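Local coordinates for Ras GTPase-activating-like protein IQGAP3 (Homo sapiens, PDB 3ISU), which probably acts as a calmodulin-binding signalling scaffold of the IQGAP family, this part of it being the RGC domain, at residues G36-I41 with S47-V52; L87-E92 with V105-L110; F54-G59 with G63-N68. One frame throughout, in Å; residues are numbered along the deposited sequence. Where two conformers were deposited one is given.

Contact 1 of 3, residues G36-I41 with S47-V52; sequences GVLVEI and SHFRNV
Phe49 pushes its ring against Leu38 and Ile41, the two inward residues of strand 38-41. This is core packing in the RGC domain. It joins the edge strand of the three-stranded antiparallel sheet to the 3-10 turn that leads into strand 52-58. A classic beta bulge sets the spacing. Val39 and Glu40 both pair with Lys104 and both point away from the turn, so Leu38 and Ile41 lie on the same side of the strand with two residues between them.

Ile41 and Phe49 approach from opposite directions. The Ile41 tip, CD1, lies over one face of the ring, offset toward the rim, 4.1 Å from Phe49 CE1. Ile41 CB meets the same ring carbon, and the Ile41 backbone N is 4.0 Å from Phe49 CZ. Leu38 crosses the ring obliquely, with Leu38 CD2 4.0 Å from Phe49 CE2. Its CG stands anti to the backbone N (chi1 -175°), which sends the branch out toward the turn, and chi2 of 61° sets CD2 against the ring. The contact across the two segments is apolar. Ala29 of helix 29-35 touches Leu38, Phe49 and Val52, and Leu44 also packs on Phe49. The Ile41 tip serves a second neighbour as well: CD1 lies 4.2 Å from Val52 CG1, where strand 52-58 begins.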
loop_
_atom_site.group_PDB
_atom_site.type_symbol
_atom_site.label_atom_id
_atom_site.label_comp_id
_atom_site.label_asym_id
_atom_site.label_seq_id
_atom_site.Cartn_x
_atom_site.Cartn_y
_atom_site.Cartn_z
ATOM N N GLY A 36 -5.779 -9.785 -0.731
ATOM C CA GLY A 36 -6.552 -9.421 0.440
ATOM C C GLY A 36 -6.056 -8.154 1.111
ATOM O O GLY A 36 -6.663 -7.714 2.086
ATOM N N VAL A 37 -5.013 -7.547 0.549
ATOM C CA VAL A 37 -4.478 -6.261 1.016
ATOM C C VAL A 37 -5.386 -5.103 0.673
ATOM O O VAL A 37 -5.620 -4.243 1.511
ATOM C CB VAL A 37 -3.030 -6.007 0.467
ATOM C CG1 VAL A 37 -2.506 -4.624 0.863
ATOM C CG2 VAL A 37 -2.056 -7.096 0.946
ATOM N N LEU A 38 -5.933 -5.063 -0.549
ATOM C CA LEU A 38 -6.866 -4.016 -0.932
ATOM C C LEU A 38 -8.268 -4.497 -0.684
ATOM O O LEU A 38 -8.566 -5.652 -0.979
ATOM C CB LEU A 38 -6.722 -3.653 -2.411
ATOM C CG LEU A 38 -7.574 -2.490 -2.903
ATOM C CD1 LEU A 38 -7.269 -1.178 -2.214
ATOM C CD2 LEU A 38 -7.395 -2.327 -4.440
ATOM N N VAL A 39 -9.101 -3.628 -0.111
ATOM C CA VAL A 39 -10.500 -3.945 0.230
ATOM C C VAL A 39 -11.445 -3.326 -0.781
ATOM O O VAL A 39 -12.367 -4.013 -1.293
ATOM C CB VAL A 39 -10.835 -3.427 1.661
ATOM C CG1 VAL A 39 -12.341 -3.517 1.945
ATOM C CG2 VAL A 39 -10.038 -4.237 2.663
ATOM N N GLU A 40 -11.217 -2.059 -1.076
ATOM C CA GLU A 40 -12.036 -1.281 -2.005
ATOM C C GLU A 40 -11.342 -0.026 -2.452
ATOM O O GLU A 40 -10.418 0.484 -1.782
ATOM C CB GLU A 40 -13.395 -0.895 -1.389
ATOM C CG GLU A 40 -13.354 0.220 -0.398
ATOM C CD GLU A 40 -14.777 0.705 0.067
ATOM O OE1 GLU A 40 -15.675 -0.147 0.197
ATOM O OE2 GLU A 40 -14.971 1.935 0.303
ATOM N N ILE A 41 -11.785 0.511 -3.590
ATOM C CA ILE A 41 -11.424 1.851 -3.981
ATOM C C ILE A 41 -12.750 2.539 -4.264
ATOM O O ILE A 41 -13.472 2.201 -5.219
ATOM C CB ILE A 41 -10.479 1.957 -5.207
ATOM C CG1 ILE A 41 -9.161 1.174 -4.973
ATOM C CG2 ILE A 41 -10.189 3.397 -5.472
ATOM C CD1 ILE A 41 -8.182 1.171 -6.168
ATOM N N SER A 47 -13.120 -3.303 -12.466
ATOM C CA SER A 47 -12.547 -3.517 -13.785
ATOM C C SER A 47 -11.385 -2.590 -14.095
ATOM O O SER A 47 -10.588 -2.840 -14.969
ATOM C CB SER A 47 -13.639 -3.306 -14.848
ATOM O OG SER A 47 -14.000 -1.921 -14.868
ATOM N N HIS A 48 -11.261 -1.511 -13.338
ATOM C CA HIS A 48 -10.175 -0.597 -13.510
ATOM C C HIS A 48 -8.983 -0.864 -12.575
ATOM O O HIS A 48 -7.990 -0.154 -12.638
ATOM C CB HIS A 48 -10.705 0.819 -13.262
ATOM C CG HIS A 48 -11.656 1.282 -14.322
ATOM N ND1 HIS A 48 -11.226 1.757 -15.540
ATOM C CD2 HIS A 48 -13.013 1.328 -14.353
ATOM C CE1 HIS A 48 -12.277 2.072 -16.286
ATOM N NE2 HIS A 48 -13.374 1.826 -15.587
ATOM N N PHE A 49 -9.093 -1.852 -11.717
ATOM C CA PHE A 49 -8.046 -2.091 -10.687
ATOM C C PHE A 49 -6.711 -2.476 -11.318
ATOM O O PHE A 49 -5.665 -2.185 -10.752
ATOM C CB PHE A 49 -8.478 -3.174 -9.696
ATOM C CG PHE A 49 -9.493 -2.714 -8.649
ATOM C CD1 PHE A 49 -10.204 -1.516 -8.800
ATOM C CD2 PHE A 49 -9.785 -3.513 -7.579
ATOM C CE1 PHE A 49 -11.135 -1.116 -7.853
ATOM C CE2 PHE A 49 -10.711 -3.112 -6.619
ATOM C CZ PHE A 49 -11.392 -1.887 -6.798
ATOM N N ARG A 50 -6.742 -3.122 -12.488
ATOM C CA ARG A 50 -5.510 -3.419 -13.229
ATOM C C ARG A 50 -4.748 -2.152 -13.601
ATOM O O ARG A 50 -3.554 -2.185 -13.800
ATOM C CB ARG A 50 -5.789 -4.255 -14.497
ATOM C CG ARG A 50 -6.216 -5.714 -14.238
ATOM C CD ARG A 50 -6.472 -6.492 -15.556
ATOM N NE ARG A 50 -5.298 -7.249 -15.916
ATOM C CZ ARG A 50 -4.955 -7.592 -17.152
ATOM N NH1 ARG A 50 -5.707 -7.233 -18.187
ATOM N NH2 ARG A 50 -3.850 -8.296 -17.332
ATOM N N ASN A 51 -5.436 -1.020 -13.671
ATOM C CA ASN A 51 -4.820 0.214 -14.102
ATOM C C ASN A 51 -4.592 1.166 -12.940
ATOM O O ASN A 51 -4.505 2.379 -13.125
ATOM C CB ASN A 51 -5.730 0.894 -15.143
ATOM C CG ASN A 51 -5.966 0.013 -16.354
ATOM O OD1 ASN A 51 -7.117 -0.344 -16.669
ATOM N ND2 ASN A 51 -4.880 -0.364 -17.029
ATOM N N VAL A 52 -4.468 0.618 -11.735
ATOM C CA VAL A 52 -4.044 1.420 -10.593
ATOM C C VAL A 52 -2.784 0.705 -10.130
ATOM O O VAL A 52 -2.842 -0.494 -9.865
ATOM C CB VAL A 52 -5.094 1.402 -9.470
ATOM C CG1 VAL A 52 -4.553 2.012 -8.183
ATOM C CG2 VAL A 52 -6.365 2.131 -9.902
#

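Contact 2 of 3, residues L87-E92 with V105-L110; sequences LQLQYE and VNVNLL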
loop_
_atom_site.group_PDB
_atom_site.type_symbol
_atom_site.label_atom_id
_atom_site.label_comp_id
_atom_site.label_asym_id
_atom_site.label_seq_id
_atom_site.Cartn_x
_atom_site.Cartn_y
_atom_site.Cartn_z
ATOM N N LEU A 87 0.931 -1.059 13.329
ATOM C CA LEU A 87 0.847 -1.859 14.581
ATOM C C LEU A 87 -0.117 -1.225 15.557
ATOM O O LEU A 87 -0.848 -1.923 16.222
ATOM C CB LEU A 87 2.207 -2.056 15.236
ATOM C CG LEU A 87 3.257 -2.904 14.508
ATOM C CD1 LEU A 87 4.537 -3.127 15.361
ATOM C CD2 LEU A 87 2.645 -4.287 14.081
ATOM N N GLN A 88 -0.135 0.097 15.639
ATOM C CA GLN A 88 -1.062 0.773 16.563
ATOM C C GLN A 88 -2.531 0.554 16.110
ATOM O O GLN A 88 -3.421 0.277 16.904
ATOM C CB GLN A 88 -0.731 2.244 16.650
ATOM C CG GLN A 88 -1.631 3.111 17.560
ATOM C CD GLN A 88 -1.534 2.717 18.993
ATOM O OE1 GLN A 88 -0.459 2.299 19.444
ATOM N NE2 GLN A 88 -2.653 2.854 19.740
ATOM N N LEU A 89 -2.776 0.651 14.806
ATOM C CA LEU A 89 -4.098 0.342 14.281
ATOM C C LEU A 89 -4.517 -1.056 14.634
ATOM O O LEU A 89 -5.629 -1.264 15.145
ATOM C CB LEU A 89 -4.139 0.553 12.770
ATOM C CG LEU A 89 -4.127 2.019 12.370
ATOM C CD1 LEU A 89 -4.159 2.112 10.790
ATOM C CD2 LEU A 89 -5.305 2.853 12.934
ATOM N N GLN A 90 -3.616 -2.001 14.396
ATOM C CA GLN A 90 -3.884 -3.386 14.635
ATOM C C GLN A 90 -4.177 -3.634 16.140
ATOM O O GLN A 90 -5.133 -4.354 16.493
ATOM C CB GLN A 90 -2.717 -4.224 14.144
ATOM C CG GLN A 90 -2.895 -5.714 14.308
ATOM C CD GLN A 90 -1.650 -6.477 13.954
ATOM O OE1 GLN A 90 -0.616 -6.320 14.588
ATOM N NE2 GLN A 90 -1.754 -7.340 12.948
ATOM N N TYR A 91 -3.434 -2.945 16.974
ATOM C CA TYR A 91 -3.560 -3.083 18.451
ATOM C C TYR A 91 -4.945 -2.559 18.909
ATOM O O TYR A 91 -5.596 -3.126 19.822
ATOM C CB TYR A 91 -2.406 -2.348 19.115
ATOM C CG TYR A 91 -2.423 -2.456 20.636
ATOM C CD1 TYR A 91 -1.884 -3.582 21.260
ATOM C CD2 TYR A 91 -3.015 -1.464 21.430
ATOM C CE1 TYR A 91 -1.909 -3.716 22.665
ATOM C CE2 TYR A 91 -3.068 -1.596 22.845
ATOM C CZ TYR A 91 -2.506 -2.721 23.436
ATOM O OH TYR A 91 -2.536 -2.881 24.811
ATOM N N GLU A 92 -5.380 -1.477 18.265
ATOM C CA GLU A 92 -6.667 -0.814 18.508
ATOM C C GLU A 92 -7.867 -1.561 17.909
ATOM O O GLU A 92 -9.006 -1.146 18.109
ATOM C CB GLU A 92 -6.640 0.633 17.967
ATOM C CG GLU A 92 -5.736 1.626 18.723
ATOM C CD GLU A 92 -5.465 2.940 17.977
ATOM O OE1 GLU A 92 -5.792 3.059 16.756
ATOM O OE2 GLU A 92 -4.896 3.877 18.576
ATOM N N VAL A 105 -7.333 -0.356 2.650
ATOM C CA VAL A 105 -6.445 -1.504 2.697
ATOM C C VAL A 105 -6.611 -2.183 4.044
ATOM O O VAL A 105 -6.887 -1.488 5.056
ATOM C CB VAL A 105 -4.955 -1.186 2.433
ATOM C CG1 VAL A 105 -4.760 -0.727 0.984
ATOM C CG2 VAL A 105 -4.433 -0.141 3.383
ATOM N N ASN A 106 -6.511 -3.503 4.042
ATOM C CA ASN A 106 -6.648 -4.281 5.261
ATOM C C ASN A 106 -5.340 -4.185 6.046
ATOM O O ASN A 106 -4.295 -4.517 5.544
ATOM C CB ASN A 106 -6.904 -5.722 4.899
ATOM C CG ASN A 106 -7.059 -6.596 6.126
ATOM O OD1 ASN A 106 -6.109 -7.217 6.551
ATOM N ND2 ASN A 106 -8.250 -6.575 6.733
ATOM N N VAL A 107 -5.414 -3.711 7.288
ATOM C CA VAL A 107 -4.239 -3.463 8.097
ATOM C C VAL A 107 -3.456 -4.766 8.327
ATOM O O VAL A 107 -2.237 -4.799 8.150
ATOM C CB VAL A 107 -4.639 -2.777 9.445
ATOM C CG1 VAL A 107 -3.444 -2.741 10.407
ATOM C CG2 VAL A 107 -5.149 -1.353 9.215
ATOM N N ASN A 108 -4.120 -5.868 8.725
ATOM C CA ASN A 108 -3.395 -7.093 8.994
ATOM C C ASN A 108 -2.626 -7.594 7.779
ATOM O O ASN A 108 -1.472 -8.013 7.898
ATOM C CB ASN A 108 -4.352 -8.199 9.463
ATOM C CG ASN A 108 -4.859 -7.971 10.884
ATOM O OD1 ASN A 108 -4.257 -7.209 11.618
ATOM N ND2 ASN A 108 -5.953 -8.642 11.269
ATOM N N LEU A 109 -3.273 -7.564 6.613
ATOM C CA LEU A 109 -2.641 -8.118 5.438
ATOM C C LEU A 109 -1.575 -7.184 4.833
ATOM O O LEU A 109 -0.581 -7.675 4.235
ATOM C CB LEU A 109 -3.676 -8.624 4.435
ATOM C CG LEU A 109 -4.348 -9.931 4.897
ATOM C CD1 LEU A 109 -5.560 -10.207 4.017
ATOM C CD2 LEU A 109 -3.385 -11.096 4.906
ATOM N N LEU A 110 -1.721 -5.886 5.061
ATOM C CA LEU A 110 -0.646 -4.934 4.726
ATOM C C LEU A 110 0.563 -5.179 5.577
ATOM O O LEU A 110 1.670 -5.264 5.063
ATOM C CB LEU A 110 -1.109 -3.496 4.808
ATOM C CG LEU A 110 -0.115 -2.374 4.459
ATOM C CD1 LEU A 110 0.472 -2.604 3.018
ATOM C CD2 LEU A 110 -0.839 -1.022 4.639
#
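Gln90 and Leu89, near the end of helix 83-91, meet Val107 and Asn108 in the first turn of helix 107-119. The contact thus ties one helix to the N-terminal start of another. That start is marked by Asn106, the N-cap residue. Asn106 OD1 accepts from Leu109 N at 2.9 Å, in the carbonyl plane.

Gln90 can be followed outward. Gln90 CB rests 4.1 Å from Val107 CG1. The chain then runs extended, with CG anti to the backbone N (chi1 -179°), and this brings the next carbon alongside Asn108: Gln90 CG is 3.4 Å from Asn108 OD1. Gln90 CD passes Asn108 OD1 at 3.6 Å. At the tip, Gln90 NE2 donates to Asn108 OD1 over 2.8 Å, in a nearly straight bond of 167°. The acceptor lies almost in the plane of the Gln90 amide. The donor, however, stands well above the Asn108 carbonyl plane. The two amide planes are 53° apart.

Val107 divides its two methyls between the partners. Val107 CG1 meets Gln90 and also Leu89 CB, while Val107 CG2 lies 3.9 Å from Leu89 CD1. The Leu89 and Val107 side chains cross at about a right angle. Met97 and Val94 also touch Leu89, and Ile111 touches Gln90.

With an alanine at Gln90, Asn108 OD1 would probably lose this donor, and the Asn108 amide would be freer to turn. The contact has two halves of different kind. An uncharged amide pair spans its more exposed rim, and a small apolar patch round the buried Val107 closes it on the inner side.

Contact 3 of 3, residues F54-G59 with G63-N68; sequences FDITPG and GKFEVN
Glu66, Asn68 and Ile56 carry much of this beta hairpin, in which strands 52-58 and 64-71 run antiparallel. Glu66 makes a hydrogen-bonded pair with Thr57: Glu66 N gives to Thr57 O at 2.8 Å, and Thr57 N gives to Glu66 O at 3.0 Å. Their side chains lie side by side, with Thr57 OG1 3.7 Å from Glu66 CB. Asn68 pairs in the same way with Asp55. Asn68 N gives to Asp55 O at 2.8 Å, and Asp55 N gives back to Asn68 O.

One water sits on this face. The water accepts from Asn68 ND2 at 3.0 Å and donates to Asp55 O and to Glu66 O. It is also bonded to Thr57 OG1.

Ile56 points to the other face, in a non-hydrogen-bonded pair with Val67. Ile56 CG2, anti to the backbone N, packs 3.9 Å from Phe65 CB, and Ile56 CD1 reaches Val67 CG2 at 4.2 Å. Near the turn, Gly59 N bonds to Lys64 O.

The hairpin lies between strands 25-28 and 74-82 in a four-stranded sheet. Asp55 bonds His26 and Glu66 bonds Gln80 on these neighbours. In helix 107-119, Phe118 touches Ile56, Pro58 and Phe65, and Leu114 touches Phe65; helix 29-35 meets Phe54.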
loop_
_atom_site.group_PDB
_atom_site.type_symbol
_atom_site.label_atom_id
_atom_site.label_comp_id
_atom_site.label_asym_id
_atom_site.label_seq_id
_atom_site.Cartn_x
_atom_site.Cartn_y
_atom_site.Cartn_z
ATOM N N PHE A 54 0.604 0.531 -7.553
ATOM C CA PHE A 54 1.310 0.928 -6.326
ATOM C C PHE A 54 2.762 0.512 -6.346
ATOM O O PHE A 54 3.056 -0.613 -6.760
ATOM C CB PHE A 54 0.652 0.253 -5.136
ATOM C CG PHE A 54 -0.748 0.681 -4.926
ATOM C CD1 PHE A 54 -1.015 1.870 -4.241
ATOM C CD2 PHE A 54 -1.793 -0.070 -5.417
ATOM C CE1 PHE A 54 -2.304 2.279 -4.033
ATOM C CE2 PHE A 54 -3.098 0.346 -5.240
ATOM C CZ PHE A 54 -3.347 1.540 -4.568
ATOM N N ASP A 55 3.663 1.392 -5.913
ATOM C CA ASP A 55 5.068 1.064 -5.770
ATOM C C ASP A 55 5.463 1.452 -4.364
ATOM O O ASP A 55 5.305 2.620 -3.993
ATOM C CB ASP A 55 5.945 1.853 -6.735
ATOM C CG ASP A 55 5.844 1.333 -8.182
ATOM O OD1 ASP A 55 6.400 0.234 -8.478
ATOM O OD2 ASP A 55 5.204 2.030 -9.010
ATOM N N ILE A 56 6.009 0.494 -3.623
ATOM C CA ILE A 56 6.367 0.687 -2.224
ATOM C C ILE A 56 7.858 0.426 -2.062
ATOM O O ILE A 56 8.360 -0.587 -2.529
ATOM C CB ILE A 56 5.561 -0.237 -1.282
ATOM C CG1 ILE A 56 4.070 -0.080 -1.526
ATOM C CG2 ILE A 56 5.839 0.110 0.179
ATOM C CD1 ILE A 56 3.187 -0.621 -0.339
ATOM N N THR A 57 8.547 1.375 -1.463
ATOM C CA THR A 57 9.985 1.280 -1.238
ATOM C C THR A 57 10.286 1.668 0.191
ATOM O O THR A 57 9.534 2.410 0.800
ATOM C CB THR A 57 10.755 2.232 -2.195
ATOM O OG1 THR A 57 10.155 3.526 -2.108
ATOM C CG2 THR A 57 10.674 1.747 -3.634
ATOM N N PRO A 58 11.424 1.187 0.740
ATOM C CA PRO A 58 11.798 1.600 2.080
ATOM C C PRO A 58 12.124 3.072 2.107
ATOM O O PRO A 58 12.709 3.610 1.132
ATOM C CB PRO A 58 13.059 0.728 2.390
ATOM C CG PRO A 58 13.046 -0.332 1.355
ATOM C CD PRO A 58 12.461 0.322 0.141
ATOM N N GLY A 59 11.718 3.735 3.180
ATOM C CA GLY A 59 11.899 5.157 3.348
ATOM C C GLY A 59 13.210 5.447 4.049
ATOM O O GLY A 59 14.049 4.551 4.228
ATOM N N GLY A 63 11.297 1.505 9.724
ATOM C CA GLY A 63 9.856 1.260 9.750
ATOM C C GLY A 63 9.062 2.149 8.771
ATOM O O GLY A 63 7.850 2.040 8.704
ATOM N N LYS A 64 9.751 2.982 8.000
ATOM C CA LYS A 64 9.069 3.947 7.108
ATOM C C LYS A 64 9.111 3.406 5.694
ATOM O O LYS A 64 10.139 2.907 5.243
ATOM C CB LYS A 64 9.738 5.307 7.164
ATOM C CG LYS A 64 9.082 6.400 6.315
ATOM C CD LYS A 64 9.783 7.715 6.682
ATOM C CE LYS A 64 9.117 8.949 6.127
ATOM N NZ LYS A 64 9.986 10.122 6.487
ATOM N N PHE A 65 7.983 3.496 4.997
ATOM C CA PHE A 65 7.881 3.061 3.608
ATOM C C PHE A 65 7.239 4.166 2.799
ATOM O O PHE A 65 6.334 4.850 3.289
ATOM C CB PHE A 65 7.028 1.827 3.480
ATOM C CG PHE A 65 7.558 0.684 4.259
ATOM C CD1 PHE A 65 8.437 -0.205 3.694
ATOM C CD2 PHE A 65 7.215 0.533 5.581
ATOM C CE1 PHE A 65 8.942 -1.276 4.431
ATOM C CE2 PHE A 65 7.726 -0.554 6.331
ATOM C CZ PHE A 65 8.588 -1.433 5.764
ATOM N N GLU A 66 7.782 4.378 1.608
ATOM C CA GLU A 66 7.299 5.413 0.731
ATOM C C GLU A 66 6.385 4.719 -0.255
ATOM O O GLU A 66 6.768 3.718 -0.856
ATOM C CB GLU A 66 8.491 6.068 0.048
ATOM C CG GLU A 66 8.127 7.235 -0.807
ATOM C CD GLU A 66 9.370 8.053 -1.151
ATOM O OE1 GLU A 66 9.787 8.864 -0.289
ATOM O OE2 GLU A 66 9.938 7.837 -2.252
ATOM N N VAL A 67 5.147 5.201 -0.349
ATOM C CA VAL A 67 4.162 4.632 -1.254
ATOM C C VAL A 67 3.930 5.642 -2.365
ATOM O O VAL A 67 3.607 6.797 -2.111
ATOM C CB VAL A 67 2.822 4.319 -0.570
ATOM C CG1 VAL A 67 1.888 3.584 -1.529
ATOM C CG2 VAL A 67 3.050 3.457 0.669
ATOM N N ASN A 68 4.150 5.192 -3.584
ATOM C CA ASN A 68 3.859 5.955 -4.763
ATOM C C ASN A 68 2.732 5.194 -5.422
ATOM O O ASN A 68 2.524 3.973 -5.154
ATOM C CB ASN A 68 5.107 6.018 -5.648
ATOM C CG ASN A 68 6.048 7.078 -5.209
ATOM O OD1 ASN A 68 5.767 8.268 -5.390
ATOM N ND2 ASN A 68 7.173 6.684 -4.614
HETATM O O HOH W 1 7.822 3.937 -3.720
#

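In the fold
Along the chain, contact 1 closes first, contact 3 follows directly, and contact 2 comes last. Contacts 1 and 2 meet on the three-stranded sheet, where strands 38-41 and 103-106 are neighbours. Val37 O and Asn106 N lie 2.8 Å apart there, probably hydrogen-bonded. The centres of contacts 1 and 2 are about 18 Å apart. Contact 3 belongs to the four-stranded sheet. It lies across the chain's centre from contact 1, about 18 Å away between centres. Contact 1 ends at the start of strand 52-58, which contact 3 uses. The centre of contact 3 is about 16 Å from that of contact 2, but helix 107-119 serves both. Together they join two sheets and their helices into one compact domain.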